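Local structure of penicillin-binding protein activator LpoB (Salmonella enterica subsp. enterica serovar Typhimurium, 4Q6V) at residues Gln8-Val11 against Ser12-Leu15. The protein is an outer-membrane lipoprotein that probably regulates peptidoglycan synthesis as the activator penicillin-binding protein 1B needs to function. Residues are numbered along the deposited sequence; the frame is centred on the assembly and turned at random.
Sequences QPLV and SKML
K13 lays CB, CG and CD against the oxygen of P9, beyond the end of its C=O bond, one turn earlier in the amphipathic helix 3-15, which packs beside a mixed sheet in the C-terminal domain of LpoB. From CB outward, the first atom lies 3.5 Å from P9 O. CG comes closer, at 3.0 Å from P9 O, a position set by chi1 of -64°, which keeps CG beside the backbone N and anti to the carbonyl carbon. CD remains beside P9 O, 3.4 Å away, and the bend at chi3 (46°) then carries the end of the chain toward L10. There NZ is 4.1 Å from CD2 of L10, a contact of an amine with a methyl group, the two side chains crossing at a slant. P9 O also accepts the backbone N-H of K13, so the oxygen takes a hydrogen bond while methylenes of the same residue cover it.

Four successive i to i+4 bonds establish the alpha-helical path: S12 N to Q8 O, K13 N to P9 O, M14 N to L10 O at 2.8 Å, and L15 N to V11 O. P9 N carries no hydrogen and makes no bond to the preceding turn, and the helix is kinked there.

The buried face is apolar. L10 reaches L113 and M115 of strand 112-119, selenomethionine M14 touches L117 of the same strand and L52 of helix 41-54, and V11 meets A51 and L52 of that helix. V11 and L15 run side by side in the same direction. With V11 CG1 anti to the backbone N (chi1 166°), this methyl lies 4.0 Å from L15 CD1, while L15 CG sits 3.2 Å from V11 O.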
loop_
_atom_site.group_PDB
_atom_site.type_symbol
_atom_site.label_atom_id
_atom_site.label_comp_id
_atom_site.label_asym_id
_atom_site.label_seq_id
_atom_site.Cartn_x
_atom_site.Cartn_y
_atom_site.Cartn_z
ATOM N N GLN A 8 -7.099 7.417 7.361
ATOM C CA GLN A 8 -6.381 8.219 8.358
ATOM C C GLN A 8 -6.206 7.494 9.679
ATOM O O GLN A 8 -5.111 7.471 10.250
ATOM C CB GLN A 8 -7.074 9.574 8.613
ATOM C CG GLN A 8 -7.152 10.516 7.430
ATOM C CD GLN A 8 -5.800 10.961 6.932
ATOM O OE1 GLN A 8 -4.832 11.027 7.691
ATOM N NE2 GLN A 8 -5.722 11.262 5.627
ATOM N N PRO A 9 -7.276 6.900 10.203
ATOM C CA PRO A 9 -7.128 6.183 11.448
ATOM C C PRO A 9 -6.212 4.961 11.335
ATOM O O PRO A 9 -5.568 4.616 12.310
ATOM C CB PRO A 9 -8.557 5.749 11.788
ATOM C CG PRO A 9 -9.420 6.092 10.639
ATOM C CD PRO A 9 -8.693 7.145 9.872
ATOM N N LEU A 10 -6.203 4.310 10.163
ATOM C CA LEU A 10 -5.420 3.076 9.965
ATOM C C LEU A 10 -3.949 3.467 9.830
ATOM O O LEU A 10 -3.066 2.839 10.405
ATOM C CB LEU A 10 -5.889 2.354 8.727
ATOM C CG LEU A 10 -7.247 1.649 8.765
ATOM C CD1 LEU A 10 -7.616 1.024 7.436
ATOM C CD2 LEU A 10 -7.205 0.577 9.833
ATOM N N VAL A 11 -3.680 4.534 9.092
ATOM C CA VAL A 11 -2.291 5.036 8.996
ATOM C C VAL A 11 -1.747 5.460 10.352
ATOM O O VAL A 11 -0.597 5.236 10.695
ATOM C CB VAL A 11 -2.171 6.182 8.000
ATOM C CG1 VAL A 11 -0.846 6.901 8.178
ATOM C CG2 VAL A 11 -2.322 5.637 6.588
ATOM N N SER A 12 -2.600 6.089 11.140
ATOM C CA SER A 12 -2.248 6.542 12.472
ATOM C C SER A 12 -1.929 5.378 13.378
ATOM O O SER A 12 -0.935 5.466 14.076
ATOM C CB SER A 12 -3.420 7.369 13.047
ATOM O OG SER A 12 -3.103 7.797 14.341
ATOM N N LYS A 13 -2.713 4.302 13.314
ATOM C CA LYS A 13 -2.477 3.105 14.075
ATOM C C LYS A 13 -1.254 2.319 13.582
ATOM O O LYS A 13 -0.580 1.625 14.356
ATOM C CB LYS A 13 -3.650 2.163 13.984
ATOM C CG LYS A 13 -4.939 2.691 14.588
ATOM C CD LYS A 13 -6.191 1.895 14.193
ATOM C CE LYS A 13 -5.955 0.395 14.327
ATOM N NZ LYS A 13 -7.104 -0.422 13.838
HETATM N N MSE A 14 -0.970 2.421 12.283
HETATM C CA MSE A 14 0.214 1.732 11.733
HETATM C C MSE A 14 1.470 2.432 12.205
HETATM O O MSE A 14 2.473 1.798 12.466
HETATM C CB MSE A 14 0.170 1.756 10.217
HETATM C CG MSE A 14 1.318 0.973 9.585
HETATM SE SE MSE A 14 1.333 1.439 7.685
HETATM C CE MSE A 14 2.366 3.087 7.802
ATOM N N LEU A 15 1.400 3.751 12.364
ATOM C CA LEU A 15 2.529 4.556 12.784
ATOM C C LEU A 15 2.844 4.401 14.261
ATOM O O LEU A 15 3.957 4.717 14.678
ATOM C CB LEU A 15 2.288 6.016 12.468
ATOM C CG LEU A 15 2.401 6.381 10.987
ATOM C CD1 LEU A 15 2.043 7.848 10.763
ATOM C CD2 LEU A 15 3.808 6.122 10.503
#